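Local coordinates for protein 3,4-dihydroxybenzoate decarboxylase (Enterobacter cloacae, PDB 5NY5) that probably catalyses the reversible decarboxylation of 3,4-dihydroxybenzoate to catechol with the help of prenylated FMN and a metal ion, as a member of the UbiD family, at residues S157-V167 / T226-L234; V245-V253 / I258-E268. One frame throughout, in Å; residues are numbered along the deposited sequence.

Contact 1: residues S157-V167 / T226-L234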
loop_
_atom_site.group_PDB
_atom_site.type_symbol
_atom_site.label_atom_id
_atom_site.label_comp_id
_atom_site.label_asym_id
_atom_site.label_seq_id
_atom_site.Cartn_x
_atom_site.Cartn_y
_atom_site.Cartn_z
ATOM N N SER A 157 -20.143 -38.210 -30.006
ATOM C CA SER A 157 -19.617 -39.411 -29.378
ATOM C C SER A 157 -18.190 -39.653 -29.848
ATOM O O SER A 157 -17.802 -39.246 -30.946
ATOM C CB SER A 157 -20.480 -40.640 -29.689
ATOM O OG SER A 157 -21.735 -40.552 -29.040
ATOM N N ASP A 158 -17.418 -40.322 -28.996
ATOM C CA ASP A 158 -16.043 -40.673 -29.324
ATOM C C ASP A 158 -16.013 -41.497 -30.607
ATOM O O ASP A 158 -16.708 -42.518 -30.699
ATOM C CB ASP A 158 -15.419 -41.457 -28.169
ATOM C CG ASP A 158 -13.912 -41.626 -28.301
ATOM O OD1 ASP A 158 -13.410 -41.841 -29.423
ATOM O OD2 ASP A 158 -13.224 -41.556 -27.261
ATOM N N PRO A 159 -15.233 -41.095 -31.615
ATOM C CA PRO A 159 -15.145 -41.896 -32.845
ATOM C C PRO A 159 -14.488 -43.251 -32.643
ATOM O O PRO A 159 -14.543 -44.086 -33.557
ATOM C CB PRO A 159 -14.317 -41.010 -33.783
ATOM C CG PRO A 159 -13.513 -40.151 -32.866
ATOM C CD PRO A 159 -14.396 -39.884 -31.684
ATOM N N GLU A 160 -13.871 -43.497 -31.488
ATOM C CA GLU A 160 -13.300 -44.796 -31.156
ATOM C C GLU A 160 -14.181 -45.584 -30.194
ATOM O O GLU A 160 -14.515 -46.741 -30.464
ATOM C CB GLU A 160 -11.901 -44.620 -30.554
ATOM C CG GLU A 160 -10.887 -43.995 -31.496
ATOM C CD GLU A 160 -9.491 -43.959 -30.905
ATOM O OE1 GLU A 160 -9.345 -44.266 -29.703
ATOM O OE2 GLU A 160 -8.539 -43.628 -31.642
ATOM N N ASP A 161 -14.566 -44.976 -29.074
ATOM C CA ASP A 161 -15.395 -45.615 -28.053
ATOM C C ASP A 161 -16.725 -44.869 -28.005
ATOM O O ASP A 161 -16.907 -43.958 -27.194
ATOM C CB ASP A 161 -14.692 -45.606 -26.694
ATOM C CG ASP A 161 -15.359 -46.518 -25.682
ATOM O OD1 ASP A 161 -16.534 -46.889 -25.885
ATOM O OD2 ASP A 161 -14.706 -46.863 -24.676
ATOM N N THR A 162 -17.664 -45.281 -28.863
ATOM C CA THR A 162 -18.954 -44.606 -28.966
ATOM C C THR A 162 -19.678 -44.514 -27.625
ATOM O O THR A 162 -20.520 -43.625 -27.444
ATOM C CB THR A 162 -19.829 -45.329 -29.995
ATOM O OG1 THR A 162 -19.078 -45.527 -31.199
ATOM C CG2 THR A 162 -21.073 -44.516 -30.324
ATOM N N SER A 163 -19.351 -45.388 -26.670
ATOM C CA SER A 163 -19.949 -45.317 -25.340
ATOM C C SER A 163 -19.596 -44.033 -24.600
ATOM O O SER A 163 -20.191 -43.759 -23.552
ATOM C CB SER A 163 -19.515 -46.525 -24.507
ATOM O OG SER A 163 -18.110 -46.538 -24.318
ATOM N N LEU A 164 -18.647 -43.251 -25.107
ATOM C CA LEU A 164 -18.255 -41.983 -24.508
ATOM C C LEU A 164 -18.936 -40.852 -25.266
ATOM O O LEU A 164 -18.660 -40.641 -26.452
ATOM C CB LEU A 164 -16.737 -41.816 -24.539
ATOM C CG LEU A 164 -15.943 -42.897 -23.808
ATOM C CD1 LEU A 164 -14.464 -42.795 -24.141
ATOM C CD2 LEU A 164 -16.167 -42.790 -22.308
ATOM N N THR A 165 -19.818 -40.127 -24.582
ATOM C CA THR A 165 -20.639 -39.102 -25.205
ATOM C C THR A 165 -20.416 -37.753 -24.535
ATOM O O THR A 165 -19.956 -37.668 -23.393
ATOM C CB THR A 165 -22.128 -39.465 -25.132
ATOM O OG1 THR A 165 -22.555 -39.454 -23.764
ATOM C CG2 THR A 165 -22.369 -40.845 -25.719
ATOM N N ASP A 166 -20.758 -36.694 -25.265
ATOM C CA ASP A 166 -20.668 -35.337 -24.746
ATOM C C ASP A 166 -21.769 -34.497 -25.370
ATOM O O ASP A 166 -21.915 -34.477 -26.597
ATOM C CB ASP A 166 -19.299 -34.716 -25.042
ATOM C CG ASP A 166 -19.125 -33.358 -24.396
ATOM O OD1 ASP A 166 -19.550 -33.195 -23.233
ATOM O OD2 ASP A 166 -18.566 -32.453 -25.052
ATOM N N VAL A 167 -22.545 -33.816 -24.532
ATOM C CA VAL A 167 -23.575 -32.892 -24.988
ATOM C C VAL A 167 -23.249 -31.515 -24.422
ATOM O O VAL A 167 -22.902 -31.386 -23.242
ATOM C CB VAL A 167 -24.989 -33.367 -24.593
ATOM C CG1 VAL A 167 -24.992 -34.867 -24.300
ATOM C CG2 VAL A 167 -25.572 -32.579 -23.433
ATOM N N THR A 226 -19.975 -39.435 -16.239
ATOM C CA THR A 226 -19.871 -40.136 -17.514
ATOM C C THR A 226 -20.170 -41.608 -17.286
ATOM O O THR A 226 -19.518 -42.256 -16.461
ATOM C CB THR A 226 -18.488 -39.958 -18.146
ATOM O OG1 THR A 226 -18.323 -38.599 -18.566
ATOM C CG2 THR A 226 -18.339 -40.868 -19.355
ATOM N N THR A 227 -21.158 -42.122 -18.003
ATOM C CA THR A 227 -21.610 -43.503 -17.938
ATOM C C THR A 227 -21.714 -44.039 -19.360
ATOM O O THR A 227 -21.725 -43.262 -20.318
ATOM C CB THR A 227 -22.968 -43.604 -17.226
ATOM O OG1 THR A 227 -23.969 -42.925 -17.994
ATOM C CG2 THR A 227 -22.891 -42.992 -15.835
ATOM N N PRO A 228 -21.776 -45.364 -19.530
ATOM C CA PRO A 228 -21.802 -45.923 -20.894
ATOM C C PRO A 228 -23.044 -45.480 -21.652
ATOM O O PRO A 228 -24.172 -45.672 -21.189
ATOM C CB PRO A 228 -21.800 -47.438 -20.655
ATOM C CG PRO A 228 -21.261 -47.614 -19.278
ATOM C CD PRO A 228 -21.738 -46.426 -18.511
ATOM N N PHE A 229 -22.826 -44.898 -22.834
ATOM C CA PHE A 229 -23.902 -44.339 -23.654
ATOM C C PHE A 229 -24.809 -43.449 -22.808
ATOM O O PHE A 229 -26.038 -43.519 -22.873
ATOM C CB PHE A 229 -24.700 -45.446 -24.346
ATOM C CG PHE A 229 -23.938 -46.166 -25.426
ATOM C CD1 PHE A 229 -23.980 -45.719 -26.736
ATOM C CD2 PHE A 229 -23.190 -47.296 -25.132
ATOM C CE1 PHE A 229 -23.286 -46.380 -27.733
ATOM C CE2 PHE A 229 -22.493 -47.963 -26.126
ATOM C CZ PHE A 229 -22.541 -47.503 -27.427
ATOM N N GLY A 230 -24.181 -42.602 -21.999
ATOM C CA GLY A 230 -24.877 -41.883 -20.953
ATOM C C GLY A 230 -25.591 -40.618 -21.375
ATOM O O GLY A 230 -26.750 -40.420 -21.002
ATOM N N TYR A 231 -24.921 -39.761 -22.146
ATOM C CA TYR A 231 -25.426 -38.421 -22.453
ATOM C C TYR A 231 -25.884 -37.731 -21.169
ATOM O O TYR A 231 -27.002 -37.226 -21.062
ATOM C CB TYR A 231 -26.557 -38.477 -23.483
ATOM C CG TYR A 231 -26.182 -39.108 -24.807
ATOM C CD1 TYR A 231 -25.593 -38.356 -25.815
ATOM C CD2 TYR A 231 -26.434 -40.452 -25.055
ATOM C CE1 TYR A 231 -25.255 -38.927 -27.027
ATOM C CE2 TYR A 231 -26.100 -41.030 -26.265
ATOM C CZ TYR A 231 -25.511 -40.264 -27.246
ATOM O OH TYR A 231 -25.177 -40.833 -28.450
ATOM N N ASN A 232 -24.987 -37.719 -20.179
ATOM C CA ASN A 232 -25.387 -37.516 -18.791
ATOM C C ASN A 232 -25.906 -36.114 -18.506
ATOM O O ASN A 232 -26.673 -35.940 -17.552
ATOM C CB ASN A 232 -24.215 -37.839 -17.869
ATOM C CG ASN A 232 -23.712 -39.260 -18.046
ATOM O OD1 ASN A 232 -22.841 -39.526 -18.876
ATOM N ND2 ASN A 232 -24.264 -40.182 -17.266
ATOM N N GLU A 233 -25.514 -35.110 -19.292
ATOM C CA GLU A 233 -26.041 -33.772 -19.058
ATOM C C GLU A 233 -27.546 -33.710 -19.276
ATOM O O GLU A 233 -28.198 -32.795 -18.764
ATOM C CB GLU A 233 -25.335 -32.754 -19.952
ATOM C CG GLU A 233 -23.873 -32.528 -19.607
ATOM C CD GLU A 233 -22.950 -33.515 -20.289
ATOM O OE1 GLU A 233 -22.102 -33.076 -21.095
ATOM O OE2 GLU A 233 -23.078 -34.729 -20.028
ATOM N N LEU A 234 -28.108 -34.666 -20.018
ATOM C CA LEU A 234 -29.550 -34.758 -20.180
ATOM C C LEU A 234 -30.239 -35.335 -18.954
ATOM O O LEU A 234 -31.462 -35.209 -18.829
ATOM C CB LEU A 234 -29.887 -35.610 -21.404
ATOM C CG LEU A 234 -29.368 -35.101 -22.749
ATOM C CD1 LEU A 234 -29.719 -36.072 -23.859
ATOM C CD2 LEU A 234 -29.932 -33.727 -23.050
HETATM O O HOH W 1 -20.013 -34.681 -21.247
#
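Thr165 and Tyr231 meet at about a right angle: the threonine methyl CG2 lies over one face of the phenol ring, 3.7 Å from its centroid and offset toward the rim, a CH-pi contact. OG1 of Thr165 sits between its own backbone N and carbonyl carbon (chi1 66°), which turns the hydroxyl to the loop backbone, where it accepts a hydrogen bond from Tyr231 N at 2.9 Å. One small side chain therefore holds both main chain and ring of the tyrosine. Val167 CG1 comes up at the ring edge, in plane, 3.9 Å from Tyr231 CD1. The carboxylate of Glu255 binds Tyr231 OH with one oxygen and Ser157 OG with the other. The contact sets the hairpin of strands 148-157 and 165-174 against the loop leading into helix 234-241, and so brings together Asp166 and Glu233, two manganese ligands of the holo site. In this metal-free chain a water bridges them, donating to Asp166 OD1 (2.5 Å) and Glu233 OE1 (2.6 Å). A bend at chi2 (87°) turns the Glu233 carboxylate toward Asp166, the two carboxylate planes 34° apart. At the solvent side, Phe229 N bonds to Ser163 O (3.0 Å), and Ser163 CA rests over the centre of the Phe229 ring, 3.8 Å from its centroid, while Thr162 CG2 reaches Phe229 CE1.

Contact 2: residues V245-V253 / I258-E268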
loop_
_atom_site.group_PDB
_atom_site.type_symbol
_atom_site.label_atom_id
_atom_site.label_comp_id
_atom_site.label_asym_id
_atom_site.label_seq_id
_atom_site.Cartn_x
_atom_site.Cartn_y
_atom_site.Cartn_z
ATOM N N VAL A 245 -35.589 -37.873 -20.930
ATOM C CA VAL A 245 -35.467 -37.195 -22.213
ATOM C C VAL A 245 -35.388 -38.234 -23.322
ATOM O O VAL A 245 -34.627 -39.205 -23.231
ATOM C CB VAL A 245 -34.234 -36.279 -22.218
ATOM C CG1 VAL A 245 -34.090 -35.580 -23.560
ATOM C CG2 VAL A 245 -34.325 -35.270 -21.092
ATOM N N GLU A 246 -36.173 -38.037 -24.375
ATOM C CA GLU A 246 -36.251 -39.005 -25.459
ATOM C C GLU A 246 -35.255 -38.665 -26.560
ATOM O O GLU A 246 -35.110 -37.503 -26.950
ATOM C CB GLU A 246 -37.671 -39.058 -26.026
ATOM C CG GLU A 246 -38.687 -39.644 -25.057
ATOM C CD GLU A 246 -40.120 -39.396 -25.482
ATOM O OE1 GLU A 246 -41.022 -39.515 -24.626
ATOM O OE2 GLU A 246 -40.348 -39.080 -26.668
ATOM N N LEU A 247 -34.568 -39.692 -27.054
ATOM C CA LEU A 247 -33.577 -39.551 -28.109
ATOM C C LEU A 247 -33.995 -40.367 -29.324
ATOM O O LEU A 247 -34.663 -41.397 -29.199
ATOM C CB LEU A 247 -32.193 -40.000 -27.633
ATOM C CG LEU A 247 -31.621 -39.224 -26.446
ATOM C CD1 LEU A 247 -30.315 -39.834 -25.974
ATOM C CD2 LEU A 247 -31.426 -37.768 -26.818
ATOM N N VAL A 248 -33.594 -39.898 -30.501
ATOM C CA VAL A 248 -33.916 -40.552 -31.763
ATOM C C VAL A 248 -32.637 -40.690 -32.573
ATOM O O VAL A 248 -31.809 -39.774 -32.601
ATOM C CB VAL A 248 -34.991 -39.769 -32.550
ATOM C CG1 VAL A 248 -34.596 -38.309 -32.694
ATOM C CG2 VAL A 248 -35.229 -40.398 -33.916
ATOM N N GLN A 249 -32.468 -41.841 -33.217
ATOM C CA GLN A 249 -31.305 -42.054 -34.065
ATOM C C GLN A 249 -31.294 -41.046 -35.206
ATOM O O GLN A 249 -32.344 -40.660 -35.726
ATOM C CB GLN A 249 -31.307 -43.480 -34.616
ATOM C CG GLN A 249 -30.121 -43.810 -35.504
ATOM C CD GLN A 249 -28.803 -43.706 -34.772
ATOM O OE1 GLN A 249 -28.723 -43.968 -33.572
ATOM N NE2 GLN A 249 -27.757 -43.316 -35.490
ATOM N N GLY A 250 -30.097 -40.606 -35.583
ATOM C CA GLY A 250 -29.973 -39.668 -36.678
ATOM C C GLY A 250 -30.428 -40.261 -37.995
ATOM O O GLY A 250 -30.525 -41.477 -38.172
ATOM N N VAL A 251 -30.715 -39.369 -38.935
ATOM C CA VAL A 251 -31.204 -39.754 -40.251
ATOM C C VAL A 251 -30.078 -39.804 -41.276
ATOM O O VAL A 251 -30.046 -40.698 -42.122
ATOM C CB VAL A 251 -32.328 -38.792 -40.692
ATOM C CG1 VAL A 251 -32.486 -38.793 -42.194
ATOM C CG2 VAL A 251 -33.640 -39.178 -40.025
ATOM N N ALA A 252 -29.131 -38.869 -41.199
ATOM C CA ALA A 252 -28.048 -38.793 -42.166
ATOM C C ALA A 252 -26.658 -38.947 -41.567
ATOM O O ALA A 252 -25.697 -39.109 -42.328
ATOM C CB ALA A 252 -28.105 -37.462 -42.932
ATOM N N VAL A 253 -26.512 -38.894 -40.243
ATOM C CA VAL A 253 -25.211 -38.968 -39.594
ATOM C C VAL A 253 -25.270 -40.003 -38.478
ATOM O O VAL A 253 -26.337 -40.480 -38.093
ATOM C CB VAL A 253 -24.750 -37.604 -39.042
ATOM C CG1 VAL A 253 -24.615 -36.590 -40.167
ATOM C CG2 VAL A 253 -25.719 -37.108 -37.982
ATOM N N ILE A 258 -32.214 -34.962 -30.248
ATOM C CA ILE A 258 -33.310 -34.761 -29.306
ATOM C C ILE A 258 -34.626 -34.996 -30.033
ATOM O O ILE A 258 -34.955 -34.290 -30.994
ATOM C CB ILE A 258 -33.256 -33.357 -28.691
ATOM C CG1 ILE A 258 -31.950 -33.164 -27.917
ATOM C CG2 ILE A 258 -34.452 -33.127 -27.781
ATOM C CD1 ILE A 258 -31.784 -34.110 -26.754
ATOM N N ALA A 259 -35.387 -35.993 -29.574
ATOM C CA ALA A 259 -36.602 -36.386 -30.279
ATOM C C ALA A 259 -37.655 -35.286 -30.240
ATOM O O ALA A 259 -38.362 -35.063 -31.229
ATOM C CB ALA A 259 -37.155 -37.680 -29.688
ATOM N N ARG A 260 -37.775 -34.589 -29.113
ATOM C CA ARG A 260 -38.787 -33.557 -28.934
ATOM C C ARG A 260 -38.324 -32.184 -29.399
ATOM O O ARG A 260 -39.021 -31.195 -29.157
ATOM C CB ARG A 260 -39.210 -33.486 -27.465
ATOM C CG ARG A 260 -39.740 -34.795 -26.909
ATOM C CD ARG A 260 -41.088 -35.139 -27.497
ATOM N NE ARG A 260 -42.150 -34.319 -26.926
ATOM C CZ ARG A 260 -43.406 -34.327 -27.354
ATOM N NH1 ARG A 260 -43.756 -35.112 -28.362
ATOM N NH2 ARG A 260 -44.310 -33.549 -26.777
ATOM N N ALA A 261 -37.176 -32.099 -30.062
ATOM C CA ALA A 261 -36.630 -30.811 -30.450
ATOM C C ALA A 261 -37.450 -30.181 -31.571
ATOM O O ALA A 261 -38.254 -30.836 -32.238
ATOM C CB ALA A 261 -35.176 -30.957 -30.888
ATOM N N GLU A 262 -37.234 -28.881 -31.773
ATOM C CA GLU A 262 -37.907 -28.169 -32.853
ATOM C C GLU A 262 -37.160 -28.327 -34.171
ATOM O O GLU A 262 -37.761 -28.670 -35.194
ATOM C CB GLU A 262 -38.055 -26.689 -32.495
ATOM C CG GLU A 262 -39.126 -26.399 -31.458
ATOM C CD GLU A 262 -40.526 -26.431 -32.039
ATOM O OE1 GLU A 262 -40.689 -26.066 -33.221
ATOM O OE2 GLU A 262 -41.463 -26.826 -31.316
ATOM N N ILE A 263 -35.852 -28.076 -34.168
ATOM C CA ILE A 263 -35.028 -28.151 -35.368
ATOM C C ILE A 263 -33.769 -28.946 -35.052
ATOM O O ILE A 263 -33.200 -28.818 -33.961
ATOM C CB ILE A 263 -34.661 -26.750 -35.900
ATOM C CG1 ILE A 263 -35.918 -25.904 -36.100
ATOM C CG2 ILE A 263 -33.891 -26.853 -37.207
ATOM C CD1 ILE A 263 -35.648 -24.553 -36.704
ATOM N N ILE A 264 -33.337 -29.767 -36.006
ATOM C CA ILE A 264 -32.110 -30.545 -35.895
ATOM C C ILE A 264 -31.247 -30.252 -37.111
ATOM O O ILE A 264 -31.743 -30.222 -38.242
ATOM C CB ILE A 264 -32.392 -32.059 -35.799
ATOM C CG1 ILE A 264 -33.374 -32.356 -34.669
ATOM C CG2 ILE A 264 -31.096 -32.830 -35.595
ATOM C CD1 ILE A 264 -32.835 -32.027 -33.312
ATOM N N ILE A 265 -29.958 -30.035 -36.880
ATOM C CA ILE A 265 -28.974 -29.924 -37.949
ATOM C C ILE A 265 -28.012 -31.093 -37.804
ATOM O O ILE A 265 -27.297 -31.198 -36.800
ATOM C CB ILE A 265 -28.227 -28.584 -37.906
ATOM C CG1 ILE A 265 -29.211 -27.420 -37.995
ATOM C CG2 ILE A 265 -27.221 -28.504 -39.038
ATOM C CD1 ILE A 265 -28.544 -26.062 -37.980
ATOM N N GLU A 266 -28.009 -31.982 -38.792
ATOM C CA GLU A 266 -27.107 -33.126 -38.816
ATOM C C GLU A 266 -25.937 -32.803 -39.735
ATOM O O GLU A 266 -26.133 -32.546 -40.928
ATOM C CB GLU A 266 -27.828 -34.387 -39.287
ATOM C CG GLU A 266 -28.934 -34.859 -38.361
ATOM C CD GLU A 266 -29.590 -36.136 -38.846
ATOM O OE1 GLU A 266 -29.100 -36.720 -39.835
ATOM O OE2 GLU A 266 -30.595 -36.557 -38.237
ATOM N N GLY A 267 -24.728 -32.815 -39.182
ATOM C CA GLY A 267 -23.553 -32.481 -39.956
ATOM C C GLY A 267 -22.331 -33.212 -39.446
ATOM O O GLY A 267 -22.400 -34.018 -38.517
ATOM N N GLU A 268 -21.199 -32.914 -40.075
ATOM C CA GLU A 268 -19.921 -33.503 -39.714
ATOM C C GLU A 268 -18.856 -32.419 -39.668
ATOM O O GLU A 268 -18.886 -31.463 -40.447
ATOM C CB GLU A 268 -19.505 -34.598 -40.707
ATOM C CG GLU A 268 -20.399 -35.823 -40.689
ATOM C CD GLU A 268 -20.114 -36.766 -41.838
ATOM O OE1 GLU A 268 -20.807 -37.799 -41.946
ATOM O OE2 GLU A 268 -19.199 -36.472 -42.637
HETATM O O HOH W 2 -36.717 -35.682 -26.710
#
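Leu247 CD2 and Ile258 CD1 touch at 3.7 Å in the apolar centre, although the two residues form a non-hydrogen-bonded antiparallel pair whose CA-CB bonds diverge. Ile258 makes this possible by folding at both torsions (chi1 -61°, chi2 -62°), which swings its terminal methyl back toward the neighbouring strand; Val245 CG1 approaches the same methyl at 4.2 Å. Helix 234-241 covers this group, with Leu234 against Leu247 and Ile258, and Ala237 against Val245. Next along the strand, Val248 lays CG1 over the backbone of Ala259, 3.7 Å from its CA. Farther on, Val253 and Glu266 pack by their aliphatic parts, Val253 CG2 lying 3.7 Å from Glu266 CB.

Outside these apolar groups the backbones join directly. Ala259 N donates to Glu246 O at 3.0 Å, and a water links Glu246 O to Arg260 N. The side chains of Glu246 and Arg260 run alongside each other in the same direction, but with Glu246 OE2 5.1 Å from Arg260 NE they form no ion pair here; the guanidinium is instead bound by Asp7. At the other end, the extended chain of Glu266 carries its carboxylate to two successive amides. Val251 N meets OE2 of Glu266 on its syn side at 2.9 Å and nearly straight (172°), while Ala252 N takes the syn lone pair of Glu266 OE1 in a rather short bond of 2.5 Å. This two-pronged carboxylate-to-backbone grip probably holds the loop after strand 246-249 in place and ties a small mixed sheet of strands 108-110, 246-249 and 256-258 to strand 263-269 of the larger antiparallel sheet, within the FMN-binding Rift-related domain of UbiD enzymes.

How the contacts relate
The two contacts follow one another along the chain, contact 1 closing at residue 234 before contact 2 opens at 245, and their centres lie about 15 Å apart within the Rift-related domain. Helix 234-241 connects them: Leu234 packs on Leu247 and Ile258, and the Tyr231 ring also touches Leu247. Both reach the seven-stranded antiparallel sheet, contact 1 through strand 165-174 and contact 2 through strand 263-269. A further tie is Glu255, which lies between the two segments of contact 2 and bonds to both segments of contact 1. The loop that carries Glu233 thus rests, through its neighbours Tyr231 and Leu234, on the hydrophobic end of contact 2, which itself holds none of the known ligand-binding residues.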